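Long-range contact in plasma serine protease inhibitor (PDB 3DY0), which inhibits serine proteases such as activated protein C and thrombin in a heparin-dependent way, offering a reactive centre loop that the target enzyme cleaves: residues H303-K314 against A327-F336. Residues are numbered along the deposited sequence; the frame is centred on the assembly and turned at random. Where two conformers were deposited one is given.
Sequences HSNIQVSEMVHK and AAATGTIFTF
His303 and Phe336 stack ring on ring at one end of an antiparallel beta hairpin within the central sheet of this cleaved serpin. Residues 327-336 belong to the part of the cleaved reactive centre loop that, as in other cleaved serpins, has inserted as a strand between strands 307-319 and 159-172. Backbone bonds zip it to 303-314, from Gln307 with Thr335 to Lys314 with Ala329, where Ala329 N reaches Lys314 O at 3.0 Å. A beta bulge interrupts the ladder: Ser309 and Glu310 share Ile333, whose O accepts from Ser309 N at 2.9 Å and whose N donates to Glu310 O.

With CG anti to the backbone N (chi1 -169°), the His303 ring lies flat over Phe336, its CG 3.5 Å from Phe336 CZ. His303 ND1 donates to Ser304 O, which sits in the imidazole plane; bond and stack together limit the ring's rotation. Ile306 CB meets the Phe336 ring at its edge.

Toward helix 33-45, Val308 CG2 packs on Phe334 CE2 at 3.7 Å, and Met311 runs alongside Thr332. There His313 ND1 shares a hydrogen bond with Thr330 OG1 (2.8 Å); NE2 takes the backbone N of Ser32, so both ring nitrogens are held.

At the bulge, Ser309 OG lies beside Ile333 CG2 and Thr335 CG2 and bonds to Ile333 O (3.2 Å) from above the carbonyl plane.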
# COMPACT_ATOMS: atom_id res chain seq x y z
N HIS A 303 -29.49 -4.88 7.48
CA HIS A 303 -29.79 -3.82 8.43
C HIS A 303 -29.82 -2.50 7.67
O HIS A 303 -28.99 -2.26 6.79
CB HIS A 303 -28.73 -3.78 9.53
CG HIS A 303 -29.08 -2.89 10.68
ND1 HIS A 303 -29.28 -1.53 10.54
CD2 HIS A 303 -29.28 -3.16 11.99
CE1 HIS A 303 -29.58 -1.01 11.71
NE2 HIS A 303 -29.59 -1.97 12.61
N SER A 304 -30.77 -1.64 8.02
CA SER A 304 -30.91 -0.34 7.37
C SER A 304 -29.81 0.65 7.72
O SER A 304 -29.19 0.58 8.78
CB SER A 304 -32.27 0.28 7.72
OG SER A 304 -33.34 -0.42 7.12
N ASN A 305 -29.58 1.58 6.79
CA ASN A 305 -28.59 2.64 6.95
C ASN A 305 -27.16 2.20 7.23
O ASN A 305 -26.45 2.82 8.02
CB ASN A 305 -29.04 3.60 8.06
CG ASN A 305 -28.31 4.93 8.03
OD1 ASN A 305 -28.33 5.64 7.02
ND2 ASN A 305 -27.65 5.28 9.13
N ILE A 306 -26.72 1.12 6.58
CA ILE A 306 -25.35 0.66 6.77
C ILE A 306 -24.48 1.31 5.70
O ILE A 306 -24.82 1.30 4.52
CB ILE A 306 -25.23 -0.88 6.66
CG1 ILE A 306 -23.77 -1.30 6.93
CG2 ILE A 306 -25.69 -1.36 5.29
CD1 ILE A 306 -23.55 -2.80 6.93
N GLN A 307 -23.37 1.89 6.13
CA GLN A 307 -22.46 2.55 5.20
C GLN A 307 -21.06 2.55 5.80
O GLN A 307 -20.88 2.23 6.97
CB GLN A 307 -22.91 4.00 4.97
CG GLN A 307 -23.06 4.80 6.26
CD GLN A 307 -23.85 6.08 6.07
OE1 GLN A 307 -23.37 7.04 5.47
NE2 GLN A 307 -25.08 6.09 6.57
N VAL A 308 -20.07 2.91 5.00
CA VAL A 308 -18.70 2.97 5.47
C VAL A 308 -18.44 4.39 5.93
O VAL A 308 -18.50 5.33 5.12
CB VAL A 308 -17.71 2.58 4.36
CG1 VAL A 308 -16.28 2.77 4.83
CG2 VAL A 308 -17.94 1.13 3.95
N SER A 309 -18.16 4.56 7.22
CA SER A 309 -17.89 5.88 7.77
C SER A 309 -16.50 6.34 7.35
O SER A 309 -16.29 7.51 7.04
CB SER A 309 -17.99 5.85 9.30
OG SER A 309 -17.20 4.82 9.86
N GLU A 310 -15.55 5.42 7.36
CA GLU A 310 -14.20 5.76 6.95
C GLU A 310 -13.37 4.53 6.61
O GLU A 310 -13.72 3.41 6.98
CB GLU A 310 -13.51 6.59 8.04
CG GLU A 310 -13.28 5.89 9.37
CD GLU A 310 -12.90 6.86 10.48
OE1 GLU A 310 -13.80 7.53 11.02
OE2 GLU A 310 -11.70 6.96 10.81
N MET A 311 -12.29 4.76 5.88
CA MET A 311 -11.37 3.69 5.51
C MET A 311 -10.00 4.25 5.81
O MET A 311 -9.44 5.02 5.02
CB MET A 311 -11.48 3.35 4.02
CG MET A 311 -10.66 2.13 3.63
SD MET A 311 -10.69 1.75 1.88
CE MET A 311 -12.33 1.06 1.72
N VAL A 312 -9.46 3.88 6.96
CA VAL A 312 -8.15 4.37 7.38
C VAL A 312 -7.02 3.47 6.90
O VAL A 312 -7.13 2.25 6.92
CB VAL A 312 -8.08 4.50 8.92
CG1 VAL A 312 -9.14 5.48 9.40
CG2 VAL A 312 -8.29 3.14 9.57
N HIS A 313 -5.92 4.09 6.47
CA HIS A 313 -4.76 3.36 5.99
C HIS A 313 -3.52 3.91 6.67
O HIS A 313 -3.37 5.13 6.81
CB HIS A 313 -4.60 3.52 4.47
CG HIS A 313 -3.51 2.67 3.88
ND1 HIS A 313 -3.63 1.30 3.73
CD2 HIS A 313 -2.28 2.98 3.42
CE1 HIS A 313 -2.52 0.81 3.21
NE2 HIS A 313 -1.68 1.81 3.01
N LYS A 314 -2.64 3.02 7.11
CA LYS A 314 -1.39 3.42 7.74
C LYS A 314 -0.33 2.51 7.15
O LYS A 314 -0.52 1.30 7.09
CB LYS A 314 -1.44 3.23 9.26
CG LYS A 314 -0.14 3.57 9.98
CD LYS A 314 0.20 5.04 9.83
CE LYS A 314 1.48 5.39 10.60
NZ LYS A 314 1.34 5.09 12.05
N ALA A 327 5.30 -2.24 6.24
CA ALA A 327 4.05 -2.81 6.71
C ALA A 327 2.94 -1.81 6.50
O ALA A 327 3.19 -0.62 6.35
CB ALA A 327 4.16 -3.17 8.18
N ALA A 328 1.72 -2.31 6.50
CA ALA A 328 0.57 -1.44 6.33
C ALA A 328 -0.69 -2.17 6.76
O ALA A 328 -0.72 -3.39 6.86
CB ALA A 328 0.44 -1.00 4.87
N ALA A 329 -1.74 -1.39 7.02
CA ALA A 329 -3.02 -1.97 7.39
C ALA A 329 -4.09 -1.00 6.92
O ALA A 329 -3.87 0.21 6.86
CB ALA A 329 -3.11 -2.18 8.90
N THR A 330 -5.25 -1.55 6.57
CA THR A 330 -6.38 -0.75 6.12
C THR A 330 -7.57 -1.18 6.97
O THR A 330 -7.86 -2.37 7.06
CB THR A 330 -6.69 -1.01 4.63
OG1 THR A 330 -5.54 -0.70 3.84
CG2 THR A 330 -7.86 -0.15 4.17
N GLY A 331 -8.21 -0.21 7.61
CA GLY A 331 -9.37 -0.52 8.43
C GLY A 331 -10.60 0.13 7.83
O GLY A 331 -10.68 1.36 7.75
N THR A 332 -11.54 -0.69 7.39
CA THR A 332 -12.77 -0.20 6.80
C THR A 332 -13.85 -0.27 7.87
O THR A 332 -14.22 -1.35 8.33
CB THR A 332 -13.17 -1.05 5.58
OG1 THR A 332 -12.13 -0.97 4.59
CG2 THR A 332 -14.46 -0.54 4.97
N ILE A 333 -14.33 0.90 8.29
CA ILE A 333 -15.31 1.00 9.36
C ILE A 333 -16.75 1.17 8.89
O ILE A 333 -17.05 2.08 8.12
CB ILE A 333 -14.94 2.16 10.30
CG1 ILE A 333 -13.48 2.01 10.76
CG2 ILE A 333 -15.88 2.19 11.50
CD1 ILE A 333 -12.97 3.14 11.64
N PHE A 334 -17.63 0.29 9.36
CA PHE A 334 -19.05 0.33 9.01
C PHE A 334 -19.87 0.83 10.19
O PHE A 334 -19.60 0.48 11.33
CB PHE A 334 -19.58 -1.06 8.64
CG PHE A 334 -18.89 -1.69 7.47
CD1 PHE A 334 -17.65 -2.31 7.64
CD2 PHE A 334 -19.48 -1.70 6.21
CE1 PHE A 334 -17.01 -2.92 6.56
CE2 PHE A 334 -18.85 -2.31 5.13
CZ PHE A 334 -17.61 -2.92 5.31
N THR A 335 -20.89 1.65 9.89
CA THR A 335 -21.77 2.19 10.92
C THR A 335 -23.23 2.06 10.48
O THR A 335 -23.51 1.83 9.30
CB THR A 335 -21.49 3.69 11.18
OG1 THR A 335 -21.71 4.44 9.98
CG2 THR A 335 -20.06 3.90 11.65
N PHE A 336 -24.15 2.18 11.44
CA PHE A 336 -25.57 2.10 11.15
C PHE A 336 -26.21 3.48 11.27
O PHE A 336 -25.49 4.44 11.63
CB PHE A 336 -26.29 1.14 12.10
CG PHE A 336 -26.04 -0.31 11.82
CD1 PHE A 336 -25.80 -0.76 10.53
CD2 PHE A 336 -26.09 -1.25 12.85
CE1 PHE A 336 -25.61 -2.11 10.26
CE2 PHE A 336 -25.91 -2.60 12.60
CZ PHE A 336 -25.67 -3.04 11.30
OXT PHE A 336 -27.43 3.59 11.01